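Local coordinates for protein probable glutathione S-transferase GSTU1 (Oryza sativa, PDB 1OYJ) that conjugates reduced glutathione to a wide range of hydrophobic electrophiles, as a tau-family plant glutathione transferase associated with herbicide detoxification, at residues L73-L76 / D77-P81; Y218-V221 / G222-K226. All blocks are in the same frame, centred on the assembly; numbering follows the deposited sequence.

Contact 1: L73-L76 / D77-P81; sequences LQYL and DDAFP
D77 meets the preceding turn through its backbone: its N makes a weak hydrogen bond to L73 O, 3.4 Å away, and another weak one to Q74 O. Its carboxylate turns to other partners, a salt bridge from OD1 to K28 and bonds to the backbone N atoms of L86 and L87, so an acid suits this place. D78 N gives Q74 O a firm bond of 2.8 Å, lying in the carbonyl plane, while D78 OD1 forms salt bridges with R101 and R105 of the second subunit. This turn belongs to helix 69-79 in the thioredoxin-like N-terminal domain. A79 N follows with a nearly straight bond to Y75 O (168°), and its small methyl sits over one face of the Y75 ring, a CH-pi contact with CB 3.8 Å from the centroid. The ring reaches A79 because Y75 CG stands anti to N (chi1 179°); its OH bonds to H61. A valine here would probably leave the A79 methyl without its aromatic cover and H61 without this hydroxyl partner. F80, buried like L76, runs alongside it, with CE1 4.0 Å from L76 CD2, so that two apolar side chains share a buried place, and brings its ring edge to L76 O.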
loop_
_atom_site.group_PDB
_atom_site.type_symbol
_atom_site.label_atom_id
_atom_site.label_comp_id
_atom_site.label_asym_id
_atom_site.label_seq_id
_atom_site.Cartn_x
_atom_site.Cartn_y
_atom_site.Cartn_z
ATOM N N LEU A 73 7.249 -1.790 8.736
ATOM C CA LEU A 73 6.931 -0.807 9.788
ATOM C C LEU A 73 5.728 -1.255 10.665
ATOM O O LEU A 73 5.813 -1.249 11.903
ATOM C CB LEU A 73 6.645 0.526 9.226
ATOM C CG LEU A 73 7.720 1.281 8.504
ATOM C CD1 LEU A 73 7.308 2.754 8.378
ATOM C CD2 LEU A 73 9.010 1.146 9.187
ATOM N N GLN A 74 4.664 -1.708 10.067
ATOM C CA GLN A 74 3.533 -2.154 10.856
ATOM C C GLN A 74 3.838 -3.399 11.641
ATOM O O GLN A 74 3.413 -3.569 12.832
ATOM C CB GLN A 74 2.351 -2.341 9.941
ATOM C CG GLN A 74 1.810 -0.993 9.502
ATOM C CD GLN A 74 0.589 -1.160 8.639
ATOM O OE1 GLN A 74 -0.505 -1.138 9.131
ATOM N NE2 GLN A 74 0.797 -1.332 7.355
ATOM N N TYR A 75 4.702 -4.206 11.043
ATOM C CA TYR A 75 5.158 -5.412 11.711
ATOM C C TYR A 75 5.944 -5.091 12.982
ATOM O O TYR A 75 5.773 -5.745 14.036
ATOM C CB TYR A 75 5.906 -6.352 10.739
ATOM C CG TYR A 75 6.442 -7.643 11.363
ATOM C CD1 TYR A 75 5.591 -8.692 11.671
ATOM C CD2 TYR A 75 7.786 -7.762 11.730
ATOM C CE1 TYR A 75 6.086 -9.868 12.272
ATOM C CE2 TYR A 75 8.274 -8.908 12.336
ATOM C CZ TYR A 75 7.431 -9.956 12.599
ATOM O OH TYR A 75 7.946 -11.085 13.180
ATOM N N LEU A 76 6.810 -4.100 12.904
ATOM C CA LEU A 76 7.619 -3.699 14.038
ATOM C C LEU A 76 6.720 -3.220 15.203
ATOM O O LEU A 76 7.139 -3.337 16.370
ATOM C CB LEU A 76 8.648 -2.672 13.664
ATOM C CG LEU A 76 9.710 -3.178 12.699
ATOM C CD1 LEU A 76 10.621 -1.964 12.244
ATOM C CD2 LEU A 76 10.509 -4.230 13.381
ATOM N N ASP A 77 5.534 -2.667 14.933
ATOM C CA ASP A 77 4.600 -2.404 16.021
ATOM C C ASP A 77 3.979 -3.754 16.470
ATOM O O ASP A 77 3.960 -4.080 17.685
ATOM C CB ASP A 77 3.409 -1.571 15.609
ATOM C CG ASP A 77 3.635 -0.071 15.718
ATOM O OD1 ASP A 77 4.742 0.382 16.172
ATOM O OD2 ASP A 77 2.714 0.706 15.374
ATOM N N ASP A 78 3.479 -4.536 15.508
ATOM C CA ASP A 78 2.693 -5.720 15.884
ATOM C C ASP A 78 3.523 -6.714 16.626
ATOM O O ASP A 78 3.071 -7.323 17.583
ATOM C CB ASP A 78 2.049 -6.434 14.679
ATOM C CG ASP A 78 0.920 -5.649 14.039
ATOM O OD1 ASP A 78 0.611 -5.982 12.864
ATOM O OD2 ASP A 78 0.297 -4.714 14.623
ATOM N N ALA A 79 4.743 -6.909 16.164
ATOM C CA ALA A 79 5.600 -7.928 16.753
ATOM C C ALA A 79 6.310 -7.489 18.009
ATOM O O ALA A 79 6.758 -8.332 18.748
ATOM C CB ALA A 79 6.571 -8.390 15.746
ATOM N N PHE A 80 6.394 -6.194 18.280
ATOM C CA PHE A 80 7.103 -5.716 19.471
ATOM C C PHE A 80 6.258 -4.719 20.199
ATOM O O PHE A 80 6.551 -3.540 20.158
ATOM C CB PHE A 80 8.415 -5.054 19.011
ATOM C CG PHE A 80 9.339 -5.991 18.286
ATOM C CD1 PHE A 80 9.371 -6.053 16.937
ATOM C CD2 PHE A 80 10.150 -6.856 18.997
ATOM C CE1 PHE A 80 10.231 -6.917 16.295
ATOM C CE2 PHE A 80 10.980 -7.729 18.362
ATOM C CZ PHE A 80 11.033 -7.753 17.028
ATOM N N PRO A 81 5.164 -5.183 20.821
ATOM C CA PRO A 81 4.155 -4.314 21.434
ATOM C C PRO A 81 4.663 -3.526 22.608
ATOM O O PRO A 81 4.022 -2.539 23.014
ATOM C CB PRO A 81 3.080 -5.315 21.892
ATOM C CG PRO A 81 3.900 -6.485 22.193
ATOM C CD PRO A 81 4.777 -6.597 20.943
#

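Contact 2: Y218-V221 / G222-K226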
loop_
_atom_site.group_PDB
_atom_site.type_symbol
_atom_site.label_atom_id
_atom_site.label_comp_id
_atom_site.label_asym_id
_atom_site.label_seq_id
_atom_site.Cartn_x
_atom_site.Cartn_y
_atom_site.Cartn_z
ATOM N N TYR A 218 22.927 13.765 -3.504
ATOM C CA TYR A 218 22.996 14.487 -4.788
ATOM C C TYR A 218 24.035 13.870 -5.691
ATOM O O TYR A 218 23.877 13.884 -6.905
ATOM C CB TYR A 218 23.331 15.925 -4.619
ATOM C CG TYR A 218 23.248 16.789 -5.898
ATOM C CD1 TYR A 218 22.138 16.770 -6.698
ATOM C CD2 TYR A 218 24.293 17.610 -6.269
ATOM C CE1 TYR A 218 22.039 17.555 -7.812
ATOM C CE2 TYR A 218 24.203 18.400 -7.420
ATOM C CZ TYR A 218 23.073 18.352 -8.162
ATOM O OH TYR A 218 22.931 19.078 -9.301
ATOM N N ASP A 219 25.120 13.400 -5.084
ATOM C CA ASP A 219 26.188 12.723 -5.809
ATOM C C ASP A 219 25.707 11.393 -6.360
ATOM O O ASP A 219 25.943 11.025 -7.539
ATOM C CB ASP A 219 27.341 12.557 -4.851
ATOM C CG ASP A 219 28.217 13.786 -4.811
ATOM O OD1 ASP A 219 28.124 14.681 -5.721
ATOM O OD2 ASP A 219 28.992 13.933 -3.870
ATOM N N PHE A 220 24.917 10.685 -5.587
ATOM C CA PHE A 220 24.318 9.438 -6.109
ATOM C C PHE A 220 23.341 9.776 -7.295
ATOM O O PHE A 220 23.342 9.070 -8.310
ATOM C CB PHE A 220 23.616 8.710 -5.015
ATOM C CG PHE A 220 23.082 7.426 -5.408
ATOM C CD1 PHE A 220 23.908 6.348 -5.565
ATOM C CD2 PHE A 220 21.731 7.258 -5.591
ATOM C CE1 PHE A 220 23.411 5.124 -5.997
ATOM C CE2 PHE A 220 21.225 6.050 -5.960
ATOM C CZ PHE A 220 22.089 4.960 -6.148
ATOM N N VAL A 221 22.559 10.847 -7.177
ATOM C CA VAL A 221 21.623 11.186 -8.226
ATOM C C VAL A 221 22.445 11.454 -9.484
ATOM O O VAL A 221 22.011 11.221 -10.616
ATOM C CB VAL A 221 20.866 12.397 -7.851
ATOM C CG1 VAL A 221 20.166 12.986 -9.023
ATOM C CG2 VAL A 221 19.871 12.011 -6.795
ATOM N N GLY A 222 23.614 11.984 -9.249
ATOM C CA GLY A 222 24.556 12.224 -10.309
ATOM C C GLY A 222 24.894 10.932 -11.021
ATOM O O GLY A 222 24.889 10.911 -12.259
ATOM N N VAL A 223 25.174 9.848 -10.301
ATOM C CA VAL A 223 25.464 8.620 -11.012
ATOM C C VAL A 223 24.184 8.145 -11.659
ATOM O O VAL A 223 24.213 7.732 -12.813
ATOM C CB VAL A 223 26.133 7.467 -10.193
ATOM C CG1 VAL A 223 27.131 8.006 -9.195
ATOM C CG2 VAL A 223 25.117 6.582 -9.513
ATOM N N LEU A 224 23.062 8.201 -10.969
ATOM C CA LEU A 224 21.828 7.773 -11.609
ATOM C C LEU A 224 21.586 8.541 -12.943
ATOM O O LEU A 224 21.189 7.940 -13.938
ATOM C CB LEU A 224 20.601 7.979 -10.694
ATOM C CG LEU A 224 20.466 7.174 -9.406
ATOM C CD1 LEU A 224 19.293 7.662 -8.621
ATOM C CD2 LEU A 224 20.296 5.726 -9.663
ATOM N N LYS A 225 21.835 9.855 -12.960
ATOM C CA LYS A 225 21.540 10.697 -14.118
ATOM C C LYS A 225 22.353 10.231 -15.324
ATOM O O LYS A 225 21.927 10.393 -16.462
ATOM C CB LYS A 225 21.797 12.173 -13.809
ATOM C CG LYS A 225 21.272 13.167 -14.845
ATOM C CD LYS A 225 22.396 13.975 -15.551
ATOM C CE LYS A 225 22.185 14.068 -17.079
ATOM N NZ LYS A 225 23.445 14.187 -17.868
ATOM N N LYS A 226 23.521 9.638 -15.072
ATOM C CA LYS A 226 24.332 9.063 -16.144
ATOM C C LYS A 226 23.844 7.644 -16.485
ATOM O O LYS A 226 23.689 7.315 -17.653
ATOM C CB LYS A 226 25.812 9.047 -15.749
#
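F220 and L224, one helical turn apart, make the main apolar contact: the leucine's branched end lies against one side of the phenyl ring, with L224 CD1 3.7 Å from F220 CE2. V223 meets the other ortho side, its CG2 4.1 Å from F220 CD1, so the two aliphatic side chains flank the ring obliquely. F220 CG lies opposite the backbone N (chi1 -176°), which swings the ring along the helix toward both. Elsewhere the ring touches F12 and V14, and L224, like V221, packs on W123 of helix 97-124; apolar residues suit the side that meets the rest of the protein. The segment belongs to helix 214-229, the C-terminal helix of the chain, and the F220 side chain comes within about 8 Å of bound glutathione. Backbone bonds of the i to i+4 kind join the two turns. L224 N to F220 O is the straightest, at 171° and 2.8 Å, whereas G222 N reaches Y218 O with its donor tilted 33° from the carbonyl plane. K225 N closes on V221 O at 2.7 Å. The V223 side chain also lies against the backbone, CG2 3.3 Å from F220 O.

From the N terminus, the chain first builds the thioredoxin-like domain and its four-stranded sheet, and contact 1 falls in helix 69-79 near the end of that domain, facing helix 16-28 and the second subunit. The chain then builds the helical domain, whose last helix, 214-229, carries contact 2. Each contact joins consecutive turns within its own helix, so neither closes a loop; they stand in series, without nesting or crossing. The centres of contacts 1 and 2 lie 34 Å apart, on opposite sides of the chain's centre. Contact 1 borders the subunit interface, while contact 2 lies where the C-terminal helix meets helices 97-124 and 176-183, and F220 brings it against the N-terminal domain at F12 and V14.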